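Local coordinates for protein pectate lyase (Bacillus subtilis, PDB 5AMV) that cleaves polygalacturonate by calcium-dependent elimination, releasing oligosaccharides with an unsaturated galacturonosyl unit at their non-reducing ends, at residues 109-112 with 113-117; 73-76 with 77-81; 95-99 with 100-104; 36-39 with 40-44; 84-87 with 88-91. One frame throughout, in Å; residues are numbered along the deposited sequence.

Contact 1: 109-112 with 113-117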
loop_
_atom_site.group_PDB
_atom_site.type_symbol
_atom_site.label_atom_id
_atom_site.label_comp_id
_atom_site.label_asym_id
_atom_site.label_seq_id
_atom_site.Cartn_x
_atom_site.Cartn_y
_atom_site.Cartn_z
ATOM N N ALA A 109 -16.465 16.292 15.678
ATOM C CA ALA A 109 -15.751 15.692 16.816
ATOM C C ALA A 109 -14.996 14.440 16.357
ATOM O O ALA A 109 -13.899 14.163 16.838
ATOM C CB ALA A 109 -16.715 15.356 17.923
ATOM N N ARG A 110 -15.578 13.715 15.401
ATOM C CA ARG A 110 -14.871 12.554 14.806
ATOM C C ARG A 110 -13.593 13.021 14.097
ATOM O O ARG A 110 -12.510 12.382 14.204
ATOM C CB ARG A 110 -15.799 11.804 13.805
ATOM C CG ARG A 110 -15.167 10.420 13.334
ATOM C CD ARG A 110 -15.657 10.031 11.920
ATOM N NE ARG A 110 -15.293 11.090 10.960
ATOM C CZ ARG A 110 -14.067 11.323 10.478
ATOM N NH1 ARG A 110 -13.025 10.545 10.780
ATOM N NH2 ARG A 110 -13.891 12.369 9.658
ATOM N N ALA A 111 -13.697 14.090 13.319
ATOM C CA ALA A 111 -12.529 14.579 12.589
ATOM C C ALA A 111 -11.410 14.987 13.562
ATOM O O ALA A 111 -10.245 14.683 13.324
ATOM C CB ALA A 111 -12.913 15.756 11.661
ATOM N N ARG A 112 -11.779 15.673 14.645
ATOM C CA ARG A 112 -10.775 16.037 15.672
ATOM C C ARG A 112 -10.117 14.801 16.265
ATOM O O ARG A 112 -8.870 14.774 16.481
ATOM C CB ARG A 112 -11.383 16.941 16.769
ATOM C CG ARG A 112 -11.713 18.337 16.220
ATOM C CD ARG A 112 -12.136 19.313 17.356
ATOM N NE ARG A 112 -13.253 18.851 18.190
ATOM C CZ ARG A 112 -14.540 19.144 17.988
ATOM N NH1 ARG A 112 -14.908 19.896 16.951
ATOM N NH2 ARG A 112 -15.459 18.637 18.819
ATOM N N SER A 113 -10.941 13.786 16.548
ATOM C CA SER A 113 -10.434 12.538 17.083
ATOM C C SER A 113 -9.409 11.903 16.125
ATOM O O SER A 113 -8.311 11.493 16.540
ATOM C CB SER A 113 -11.600 11.557 17.292
ATOM O OG SER A 113 -12.569 12.185 18.146
ATOM N N GLN A 114 -9.796 11.828 14.858
ATOM C CA GLN A 114 -8.929 11.295 13.813
ATOM C C GLN A 114 -7.612 12.079 13.730
ATOM O O GLN A 114 -6.525 11.501 13.590
ATOM C CB GLN A 114 -9.696 11.328 12.487
ATOM C CG GLN A 114 -9.047 10.480 11.446
ATOM C CD GLN A 114 -9.858 10.392 10.210
ATOM O OE1 GLN A 114 -10.391 11.402 9.705
ATOM N NE2 GLN A 114 -9.985 9.161 9.698
ATOM N N LYS A 115 -7.703 13.408 13.836
ATOM C CA LYS A 115 -6.487 14.201 13.724
ATOM C C LYS A 115 -5.560 13.970 14.924
ATOM O O LYS A 115 -4.354 13.964 14.784
ATOM C CB LYS A 115 -6.838 15.675 13.508
ATOM C CG LYS A 115 -7.360 15.937 12.072
ATOM C CD LYS A 115 -8.015 17.311 11.974
ATOM C CE LYS A 115 -8.443 17.652 10.550
ATOM N NZ LYS A 115 -9.907 17.487 10.313
ATOM N N ASN A 116 -6.122 13.707 16.091
ATOM C CA ASN A 116 -5.282 13.386 17.265
ATOM C C ASN A 116 -4.461 12.100 17.004
ATOM O O ASN A 116 -3.286 12.021 17.315
ATOM C CB ASN A 116 -6.201 13.162 18.460
ATOM C CG ASN A 116 -6.882 14.445 18.928
ATOM O OD1 ASN A 116 -6.402 15.551 18.660
ATOM N ND2 ASN A 116 -7.960 14.299 19.678
ATOM N N GLN A 117 -5.117 11.090 16.439
ATOM C CA GLN A 117 -4.382 9.852 16.132
ATOM C C GLN A 117 -3.377 10.041 15.004
ATOM O O GLN A 117 -2.255 9.532 15.083
ATOM C CB GLN A 117 -5.317 8.687 15.816
ATOM C CG GLN A 117 -4.530 7.394 15.499
ATOM C CD GLN A 117 -5.414 6.145 15.380
ATOM O OE1 GLN A 117 -6.596 6.221 15.024
ATOM N NE2 GLN A 117 -4.834 4.996 15.715
HETATM O O HOH W 1 -9.705 14.433 10.477
#
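Arg110 and Gln114 meet in an i to i+4 contact on helix 105-121, which lies on the outside of the right-handed parallel beta-helix of polysaccharide lyase family 1; their side chains run side by side in the same direction. Arg110 NH1 donates to Gln114 OE1 (3.0 Å) with an almost straight N-H...O angle of 172°. The oxygen lies in the guanidinium plane, yet the donor stands above the amide plane rather than on a lone pair; the two flat groups are turned 79° against each other. Both ends are also gripped from outside the helix: NH1 of Arg110 by the carbonyl of Phe166, Gln114 NE2 by Asp164.

The tight, buried part is at Ser113. Its OG sits beside its own backbone N (chi1 -56°), which brings it 2.7 Å from Ala109 O; Ser113 N reaches the same oxygen from the opposite face of the carbonyl, so one acceptor takes two donors. Ser113 OG also meets the backbone N of Asp80.

Across the more open side the packing thins out. Lys115 is exposed, and its chain bends at the last torsion, bringing NZ to 3.7 Å from Ala111 CB; the polar link back to the helix runs through a water, which accepts from Lys115 NZ and donates to Gln114 OE1 and, at 2.9 Å, to Ala111 O, a carbonyl that already receives the backbone N-H of Lys115.

Contact 2: 73-76 with 77-81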
loop_
_atom_site.group_PDB
_atom_site.type_symbol
_atom_site.label_atom_id
_atom_site.label_comp_id
_atom_site.label_asym_id
_atom_site.label_seq_id
_atom_site.Cartn_x
_atom_site.Cartn_y
_atom_site.Cartn_z
ATOM N N LEU A 73 -1.203 4.434 23.557
ATOM C CA LEU A 73 -2.397 5.266 23.423
ATOM C C LEU A 73 -3.422 4.390 22.730
ATOM O O LEU A 73 -3.105 3.763 21.686
ATOM C CB LEU A 73 -2.123 6.472 22.501
ATOM C CG LEU A 73 -1.086 7.435 23.079
ATOM C CD1 LEU A 73 -0.660 8.450 22.070
ATOM C CD2 LEU A 73 -1.620 8.191 24.330
ATOM N N GLY A 74 -4.618 4.366 23.317
ATOM C CA GLY A 74 -5.801 3.630 22.799
ATOM C C GLY A 74 -6.882 4.618 22.373
ATOM O O GLY A 74 -6.684 5.837 22.356
ATOM N N LEU A 75 -8.057 4.097 22.051
ATOM C CA LEU A 75 -9.128 4.922 21.500
ATOM C C LEU A 75 -9.444 6.105 22.408
ATOM O O LEU A 75 -9.595 7.217 21.932
ATOM C CB LEU A 75 -10.354 4.054 21.242
ATOM C CG LEU A 75 -11.570 4.694 20.544
ATOM C CD1 LEU A 75 -12.362 3.577 19.806
ATOM C CD2 LEU A 75 -12.486 5.408 21.552
ATOM N N ASN A 76 -9.566 5.838 23.706
ATOM C CA ASN A 76 -9.978 6.898 24.649
ATOM C C ASN A 76 -8.952 8.007 24.724
ATOM O O ASN A 76 -9.316 9.148 25.085
ATOM C CB ASN A 76 -10.134 6.325 26.085
ATOM C CG ASN A 76 -11.386 5.502 26.223
ATOM O OD1 ASN A 76 -12.223 5.462 25.323
ATOM N ND2 ASN A 76 -11.553 4.883 27.383
ATOM N N ASP A 77 -7.680 7.700 24.413
ATOM C CA ASP A 77 -6.610 8.710 24.510
ATOM C C ASP A 77 -6.744 9.724 23.371
ATOM O O ASP A 77 -6.432 10.898 23.543
ATOM C CB ASP A 77 -5.207 8.086 24.522
ATOM C CG ASP A 77 -5.020 7.183 25.725
ATOM O OD1 ASP A 77 -4.949 7.766 26.838
ATOM O OD2 ASP A 77 -4.994 5.946 25.564
ATOM N N TYR A 78 -7.240 9.284 22.236
ATOM C CA TYR A 78 -7.401 10.130 21.069
ATOM C C TYR A 78 -8.796 10.722 20.952
ATOM O O TYR A 78 -8.965 11.724 20.248
ATOM C CB TYR A 78 -7.218 9.261 19.818
ATOM C CG TYR A 78 -5.869 8.656 19.657
ATOM C CD1 TYR A 78 -4.722 9.442 19.654
ATOM C CD2 TYR A 78 -5.734 7.296 19.405
ATOM C CE1 TYR A 78 -3.446 8.874 19.445
ATOM C CE2 TYR A 78 -4.461 6.721 19.187
ATOM C CZ TYR A 78 -3.340 7.504 19.200
ATOM O OH TYR A 78 -2.092 7.008 18.953
ATOM N N LYS A 79 -9.784 10.105 21.602
ATOM C CA LYS A 79 -11.197 10.464 21.360
ATOM C C LYS A 79 -11.468 11.894 21.785
ATOM O O LYS A 79 -11.098 12.327 22.885
ATOM C CB LYS A 79 -12.165 9.529 22.089
ATOM C CG LYS A 79 -13.595 9.709 21.577
ATOM C CD LYS A 79 -14.620 8.920 22.391
ATOM C CE LYS A 79 -14.878 9.499 23.817
ATOM N NZ LYS A 79 -15.615 10.852 23.910
ATOM N N ASP A 80 -12.098 12.646 20.886
ATOM C CA ASP A 80 -12.504 14.021 21.267
ATOM C C ASP A 80 -13.533 13.892 22.372
ATOM O O ASP A 80 -14.415 13.064 22.297
ATOM C CB ASP A 80 -13.122 14.737 20.058
ATOM C CG ASP A 80 -13.453 16.188 20.351
ATOM O OD1 ASP A 80 -12.520 17.011 20.227
ATOM O OD2 ASP A 80 -14.626 16.456 20.684
ATOM N N PRO A 81 -13.508 14.819 23.357
ATOM C CA PRO A 81 -14.519 14.736 24.428
ATOM C C PRO A 81 -15.974 14.688 23.960
ATOM O O PRO A 81 -16.849 14.135 24.673
ATOM C CB PRO A 81 -14.281 16.037 25.230
ATOM C CG PRO A 81 -12.822 16.269 25.051
ATOM C CD PRO A 81 -12.461 15.822 23.639
#
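Hydrogen bonding between Asp77 and Gly74 closes the first turn of the short helix 75-78, with Gly74 at its N-cap. Asp77 OD2 accepts from Gly74 N at 2.8 Å, nearly straight at 173°, through the anti lone pair that faces away from the other carboxylate oxygen. This is one half of a capping box; glycine lacks the side chain for the other. CG of Asp77 lies beside its own backbone N (chi1 -62°), and this folds the carboxylate back toward the start of the helix. In return, Asp77 N donates to Gly74 O (2.9 Å) from above the carbonyl plane, so backbone and side chain of one aspartate hold both polar atoms of the glycine. The remaining turn is poorly formed: Tyr78 N reaches Gly74 O and Leu75 O, and Lys79 N reaches Leu75 O, only by weak bonds, as the chain leaves helical geometry at Lys79.

Apolar contact is carried by Leu73, whose two methyls part company. CD2 rests on Asp77 CB at 3.6 Å, while CD1 and CB approach the phenol end of Tyr78, CB coming 3.7 Å from CZ. The leucine and tyrosine side chains cross at about a right angle. Further on, Leu75 CD2 brushes Lys79 CB at 4.2 Å.

At the exit an ammonium is held by backbone carbonyls: the lysine chain curls at its last two torsions, and Lys79 NZ donates to Asp80 O and Tyr83 O.

The buried Tyr78 ring packs on Gln117 and Arg120 of helix 105-121, its OH bonded to Asn65, while Asp80 forms a salt bridge with Arg112 of that helix.

Contact 3: 95-99 with 100-104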
loop_
_atom_site.group_PDB
_atom_site.type_symbol
_atom_site.label_atom_id
_atom_site.label_comp_id
_atom_site.label_asym_id
_atom_site.label_seq_id
_atom_site.Cartn_x
_atom_site.Cartn_y
_atom_site.Cartn_z
ATOM N N SER A 95 -31.450 6.936 6.980
ATOM C CA SER A 95 -32.927 7.063 7.132
ATOM C C SER A 95 -33.385 8.440 7.599
ATOM O O SER A 95 -34.521 8.828 7.319
ATOM C CB SER A 95 -33.501 5.989 8.064
ATOM O OG SER A 95 -33.064 6.188 9.399
ATOM N N THR A 96 -32.498 9.199 8.254
ATOM C CA THR A 96 -32.821 10.551 8.739
ATOM C C THR A 96 -31.891 11.659 8.226
ATOM O O THR A 96 -32.250 12.865 8.258
ATOM C CB THR A 96 -32.815 10.620 10.279
ATOM O OG1 THR A 96 -31.514 10.226 10.755
ATOM C CG2 THR A 96 -33.882 9.713 10.885
ATOM N N TRP A 97 -30.694 11.267 7.765
ATOM C CA TRP A 97 -29.703 12.206 7.284
ATOM C C TRP A 97 -29.686 12.274 5.759
ATOM O O TRP A 97 -29.271 13.275 5.207
ATOM C CB TRP A 97 -28.300 11.784 7.788
ATOM C CG TRP A 97 -27.159 12.698 7.350
ATOM C CD1 TRP A 97 -26.155 12.412 6.430
ATOM C CD2 TRP A 97 -26.886 13.993 7.856
ATOM N NE1 TRP A 97 -25.289 13.506 6.324
ATOM C CE2 TRP A 97 -25.712 14.478 7.185
ATOM C CE3 TRP A 97 -27.539 14.822 8.789
ATOM C CZ2 TRP A 97 -25.155 15.732 7.464
ATOM C CZ3 TRP A 97 -27.001 16.058 9.063
ATOM C CH2 TRP A 97 -25.820 16.511 8.395
ATOM N N GLY A 98 -30.100 11.209 5.083
ATOM C CA GLY A 98 -29.989 11.163 3.628
ATOM C C GLY A 98 -28.564 10.794 3.252
ATOM O O GLY A 98 -27.834 10.243 4.088
ATOM N N LYS A 99 -28.184 11.092 2.005
ATOM C CA LYS A 99 -26.877 10.677 1.493
ATOM C C LYS A 99 -25.850 11.805 1.360
ATOM O O LYS A 99 -24.807 11.621 0.718
ATOM C CB LYS A 99 -27.037 9.913 0.168
ATOM C CG LYS A 99 -27.574 8.540 0.382
ATOM C CD LYS A 99 -27.800 7.807 -0.943
ATOM C CE LYS A 99 -26.493 7.477 -1.665
ATOM N NZ LYS A 99 -26.696 6.355 -2.681
ATOM N N LYS A 100 -26.120 12.965 1.941
ATOM C CA LYS A 100 -25.168 14.073 1.959
ATOM C C LYS A 100 -23.989 13.750 2.894
ATOM O O LYS A 100 -24.136 12.937 3.814
ATOM C CB LYS A 100 -25.860 15.375 2.386
ATOM C CG LYS A 100 -26.828 15.213 3.592
ATOM C CD LYS A 100 -27.570 16.525 3.938
ATOM C CE LYS A 100 -28.666 16.320 5.013
ATOM N NZ LYS A 100 -29.978 15.805 4.454
ATOM N N GLU A 101 -22.846 14.402 2.671
ATOM C CA GLU A 101 -21.658 14.229 3.519
ATOM C C GLU A 101 -22.004 14.570 4.973
ATOM O O GLU A 101 -22.618 15.621 5.224
ATOM C CB GLU A 101 -20.524 15.151 3.040
ATOM C CG GLU A 101 -19.226 15.014 3.850
ATOM C CD GLU A 101 -18.090 15.842 3.283
ATOM O OE1 GLU A 101 -18.372 16.816 2.543
ATOM O OE2 GLU A 101 -16.920 15.509 3.585
ATOM N N PRO A 102 -21.631 13.700 5.948
ATOM C CA PRO A 102 -21.811 14.135 7.351
ATOM C C PRO A 102 -21.178 15.480 7.667
ATOM O O PRO A 102 -20.088 15.799 7.159
ATOM C CB PRO A 102 -21.139 13.006 8.168
ATOM C CG PRO A 102 -21.439 11.747 7.301
ATOM C CD PRO A 102 -21.263 12.263 5.856
ATOM N N SER A 103 -21.859 16.246 8.508
ATOM C CA SER A 103 -21.394 17.568 8.917
ATOM C C SER A 103 -22.048 17.897 10.246
ATOM O O SER A 103 -22.972 17.202 10.686
ATOM C CB SER A 103 -21.765 18.605 7.843
ATOM O OG SER A 103 -23.168 18.738 7.751
ATOM N N GLY A 104 -21.592 18.965 10.898
ATOM C CA GLY A 104 -22.129 19.277 12.204
ATOM C C GLY A 104 -21.323 18.623 13.319
ATOM O O GLY A 104 -20.260 18.032 13.071
#
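The exit from helix 94-97 folds back on itself at Trp97 and Lys100, two side chains that cross at about a right angle. Lys100 runs over one face of the indole: CG makes a CH-pi contact 3.9 Å from the centroid of the five-membered ring of Trp97, and CE follows above the plane. From there the chain bends at its last torsion and NZ donates to Trp97 O at 2.7 Å, approaching from above the carbonyl plane. CG of Lys100 stands between its backbone N and carbonyl carbon (chi1 44°), the crowded position, which places the chain over the ring.

The turn is made possible by Gly98, the first residue beyond the helix, whose backbone angles, with positive phi, would jam a CB against the preceding carbonyl oxygen. It leads into the loop joining helix 94-97 to helix 105-121, and the indole stays bound to that loop: Trp97 NE1 donates to Lys100 O (2.8 Å), with a bent N-H...O angle of 133°.

The six-membered ring meets the loop further along at its rim. Glu101 O lies at the edge, 3.4 Å from Trp97 CZ2, and Ser103 OG comes in plane to 3.5 Å from Trp97 CH2. Tyr92 adds an edge-to-face ring contact with Trp97 and hydrogen-bonds through its OH to Ser103 O.

Contact 4: 36-39 with 40-44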
loop_
_atom_site.group_PDB
_atom_site.type_symbol
_atom_site.label_atom_id
_atom_site.label_comp_id
_atom_site.label_asym_id
_atom_site.label_seq_id
_atom_site.Cartn_x
_atom_site.Cartn_y
_atom_site.Cartn_z
ATOM N N SER A 36 14.718 2.672 17.856
ATOM C CA SER A 36 13.949 1.563 18.423
ATOM C C SER A 36 12.624 1.980 19.031
ATOM O O SER A 36 11.957 1.166 19.673
ATOM C CB SER A 36 14.781 0.801 19.465
ATOM O OG SER A 36 15.059 1.647 20.567
ATOM N N ASN A 37 12.233 3.232 18.809
ATOM C CA ASN A 37 10.926 3.706 19.285
ATOM C C ASN A 37 10.506 4.941 18.503
ATOM O O ASN A 37 11.280 5.466 17.697
ATOM C CB ASN A 37 10.954 3.977 20.804
ATOM C CG ASN A 37 11.957 5.052 21.193
ATOM O OD1 ASN A 37 11.888 6.208 20.722
ATOM N ND2 ASN A 37 12.907 4.686 22.074
ATOM N N ARG A 38 9.280 5.398 18.735
ATOM C CA ARG A 38 8.705 6.493 17.969
ATOM C C ARG A 38 9.504 7.791 18.134
ATOM O O ARG A 38 9.697 8.509 17.164
ATOM C CB ARG A 38 7.250 6.770 18.411
ATOM C CG ARG A 38 6.537 7.760 17.519
ATOM C CD ARG A 38 5.105 8.045 18.009
ATOM N NE ARG A 38 4.644 9.187 17.218
ATOM C CZ ARG A 38 4.945 10.452 17.468
ATOM N NH1 ARG A 38 5.665 10.798 18.526
ATOM N NH2 ARG A 38 4.519 11.385 16.649
ATOM N N ASN A 39 9.977 8.086 19.345
ATOM C CA ASN A 39 10.750 9.332 19.544
ATOM C C ASN A 39 12.030 9.346 18.731
ATOM O O ASN A 39 12.341 10.348 18.054
ATOM C CB ASN A 39 11.105 9.514 21.017
ATOM C CG ASN A 39 9.897 9.893 21.861
ATOM O OD1 ASN A 39 8.903 10.464 21.340
ATOM N ND2 ASN A 39 9.955 9.540 23.168
ATOM N N GLN A 40 12.741 8.217 18.767
ATOM C CA GLN A 40 13.981 8.088 18.004
ATOM C C GLN A 40 13.735 8.185 16.501
ATOM O O GLN A 40 14.535 8.808 15.776
ATOM C CB GLN A 40 14.746 6.820 18.361
ATOM C CG GLN A 40 15.227 6.813 19.816
ATOM C CD GLN A 40 16.032 5.582 20.179
ATOM O OE1 GLN A 40 16.030 4.572 19.477
ATOM N NE2 GLN A 40 16.727 5.657 21.327
ATOM N N LEU A 41 12.658 7.549 16.029
ATOM C CA LEU A 41 12.340 7.631 14.607
ATOM C C LEU A 41 12.027 9.065 14.168
ATOM O O LEU A 41 12.586 9.534 13.186
ATOM C CB LEU A 41 11.223 6.631 14.255
ATOM C CG LEU A 41 10.696 6.752 12.814
ATOM C CD1 LEU A 41 11.818 6.308 11.819
ATOM C CD2 LEU A 41 9.464 5.899 12.642
ATOM N N VAL A 42 11.163 9.771 14.907
ATOM C CA VAL A 42 10.791 11.155 14.632
ATOM C C VAL A 42 12.062 12.062 14.621
ATOM O O VAL A 42 12.287 12.895 13.692
ATOM C CB VAL A 42 9.712 11.588 15.667
ATOM C CG1 VAL A 42 9.561 13.136 15.731
ATOM C CG2 VAL A 42 8.372 10.867 15.359
ATOM N N SER A 43 12.907 11.880 15.638
ATOM C CA SER A 43 14.199 12.568 15.716
ATOM C C SER A 43 15.087 12.356 14.480
ATOM O O SER A 43 15.618 13.330 13.900
ATOM C CB SER A 43 14.941 12.102 16.963
ATOM O OG SER A 43 14.244 12.509 18.124
ATOM N N ALA A 44 15.265 11.091 14.083
ATOM C CA ALA A 44 16.121 10.756 12.912
ATOM C C ALA A 44 15.570 11.351 11.611
ATOM O O ALA A 44 16.349 11.860 10.778
ATOM C CB ALA A 44 16.333 9.213 12.746
#
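Gln40 and Asn37 cross at about a right angle, with their amide planes turned 42° from each other, and each side chain serves a backbone N-H on the other's side of the turn. The extended Gln40 chain reaches back past Asn37, so that OE1 accepts from Ser36 N at 2.8 Å. Asn37 reaches forward: its CG is set between backbone N and carbonyl carbon (chi1 61°), and from there OD1 takes the N-H of Gln40 (2.9 Å, 168°). Gln40 CG lies 3.5 Å from Asn37 OD1. An alanine in place of Gln40 would still offer its backbone N-H to Asn37 OD1 but is likely to leave Ser36 N without this acceptor and open a gap beside the Asn37 amide.

The Asn37 bond is the N-cap of helix 38-45, and the Gln40 bond ties in Ser36, the residue before it, at the point where the chain leaves strand 32-35 on its way through the helix to strand 54-58.

One turn on, Arg38 and Val42 meet differently. Val42 CG2 lies over the centre of one face of the guanidinium, 4.0 Å from Arg38 CZ, while NE of the extended arginine donates to the carbonyl of Arg120. Ser43 OG bends back to Asn39 O (2.9 Å) from above the carbonyl plane, and Ser43 N reaches that oxygen from the opposite face; the amide of Asn39 itself points to the carbonyl of Asp68.

Contact 5: 84-87 with 88-91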
loop_
_atom_site.group_PDB
_atom_site.type_symbol
_atom_site.label_atom_id
_atom_site.label_comp_id
_atom_site.label_asym_id
_atom_site.label_seq_id
_atom_site.Cartn_x
_atom_site.Cartn_y
_atom_site.Cartn_z
ATOM N N ASP A 84 -18.990 10.521 20.193
ATOM C CA ASP A 84 -19.520 9.264 20.688
ATOM C C ASP A 84 -20.077 8.514 19.500
ATOM O O ASP A 84 -20.897 9.045 18.719
ATOM C CB ASP A 84 -20.613 9.510 21.711
ATOM C CG ASP A 84 -21.223 8.218 22.239
ATOM O OD1 ASP A 84 -20.592 7.595 23.117
ATOM O OD2 ASP A 84 -22.335 7.863 21.783
ATOM N N LEU A 85 -19.568 7.297 19.311
ATOM C CA LEU A 85 -19.958 6.494 18.127
ATOM C C LEU A 85 -21.489 6.339 18.036
ATOM O O LEU A 85 -22.066 6.515 16.967
ATOM C CB LEU A 85 -19.252 5.133 18.087
ATOM C CG LEU A 85 -19.609 4.202 16.925
ATOM C CD1 LEU A 85 -19.374 4.866 15.520
ATOM C CD2 LEU A 85 -18.894 2.831 17.047
ATOM N N ASP A 86 -22.153 6.016 19.145
ATOM C CA ASP A 86 -23.607 5.886 19.104
ATOM C C ASP A 86 -24.283 7.180 18.657
ATOM O O ASP A 86 -25.169 7.129 17.808
ATOM C CB ASP A 86 -24.157 5.338 20.439
ATOM C CG ASP A 86 -23.922 3.820 20.582
ATOM O OD1 ASP A 86 -24.193 3.079 19.605
ATOM O OD2 ASP A 86 -23.438 3.357 21.641
ATOM N N LYS A 87 -23.833 8.336 19.152
ATOM C CA LYS A 87 -24.404 9.616 18.699
ATOM C C LYS A 87 -24.089 9.875 17.217
ATOM O O LYS A 87 -24.935 10.389 16.474
ATOM C CB LYS A 87 -23.938 10.787 19.567
ATOM C CG LYS A 87 -24.516 10.739 20.987
ATOM C CD LYS A 87 -23.984 11.910 21.801
ATOM C CE LYS A 87 -24.385 11.760 23.287
ATOM N NZ LYS A 87 -23.872 12.908 24.081
ATOM N N TYR A 88 -22.890 9.467 16.787
ATOM C CA TYR A 88 -22.490 9.681 15.397
ATOM C C TYR A 88 -23.397 8.836 14.503
ATOM O O TYR A 88 -23.922 9.317 13.486
ATOM C CB TYR A 88 -21.037 9.251 15.249
ATOM C CG TYR A 88 -20.476 9.478 13.867
ATOM C CD1 TYR A 88 -20.645 8.525 12.834
ATOM C CD2 TYR A 88 -19.773 10.650 13.590
ATOM C CE1 TYR A 88 -20.079 8.758 11.558
ATOM C CE2 TYR A 88 -19.214 10.872 12.336
ATOM C CZ TYR A 88 -19.383 9.925 11.326
ATOM O OH TYR A 88 -18.837 10.171 10.080
ATOM N N LEU A 89 -23.621 7.583 14.899
ATOM C CA LEU A 89 -24.473 6.673 14.116
ATOM C C LEU A 89 -25.903 7.215 14.007
ATOM O O LEU A 89 -26.508 7.183 12.911
ATOM C CB LEU A 89 -24.473 5.291 14.763
ATOM C CG LEU A 89 -23.149 4.525 14.574
ATOM C CD1 LEU A 89 -23.154 3.206 15.381
ATOM C CD2 LEU A 89 -22.882 4.215 13.103
ATOM N N LYS A 90 -26.450 7.692 15.116
ATOM C CA LYS A 90 -27.759 8.327 15.061
ATOM C C LYS A 90 -27.761 9.593 14.188
ATOM O O LYS A 90 -28.684 9.818 13.380
ATOM C CB LYS A 90 -28.261 8.681 16.465
ATOM C CG LYS A 90 -29.752 9.014 16.483
ATOM C CD LYS A 90 -30.181 9.196 17.943
ATOM C CE LYS A 90 -31.701 9.288 18.072
ATOM N NZ LYS A 90 -32.112 10.701 18.051
ATOM N N ALA A 91 -26.739 10.422 14.322
ATOM C CA ALA A 91 -26.691 11.677 13.550
ATOM C C ALA A 91 -26.729 11.478 12.052
ATOM O O ALA A 91 -27.322 12.292 11.322
ATOM C CB ALA A 91 -25.434 12.535 13.940
#
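Leu89 lies against Leu85 one turn earlier on helix 85-92, and its CB, CG and CD1 each meet that residue. CB of Leu89 sits 3.5 Å from Leu85 O, the carbonyl that accepts the backbone N-H of Leu89. CG lies beside the backbone N (chi1 -73°), a setting that turns the branch back over the preceding turn: Leu89 CG comes 3.3 Å from Leu85 O and 3.9 Å from Leu85 CD1. At the tip, Leu89 CD1 reaches Leu85 CG at 4.0 Å. Both leucines also rest on Tyr214 of strand 213-214. With an alanine in place of Leu89, Leu85 CD1 would probably lose its partner along the helix, and a gap would be likely to open next to Tyr214.

The start of the helix is fixed by Asp84 at the N-cap, whose OD2 accepts from Lys87 N (3.1 Å) on its anti side. Tyr88, buried, turns away toward helix 105-121, where its OH is bonded to Glu107.

The chemistry thus divides around the helix: aliphatic carbon and a phenol face the protein, whereas Lys87 and Lys90 are exposed, and the Asp84 carboxylate, placed at the helix's N-terminal end, would be expected to interact favourably with its dipole.

Overall arrangement
Contacts 2 and 5 both touch contact 1 on helix 105-121. The centres of contacts 1 and 2 are 9 Å apart, and a probable hydrogen bond from Asn116 ND2 to Tyr78 O joins them. Contact 5, 15 Å from contact 1 centre to centre, meets it where Tyr88 OH packs on Arg110 CD. Contact 3 reaches contact 1 only by way of contact 5, Trp97 packing on the Ala91 carbonyl. Contact 4 touches none of the other four, its centre 22 Å from that of contact 2, but reaches the far end of the helix through Arg38 and Arg120. The Gln114 side chain is about 11 Å from the calcium ion; in contact 3, that of Lys99 is about 11 Å from bound galacturonate.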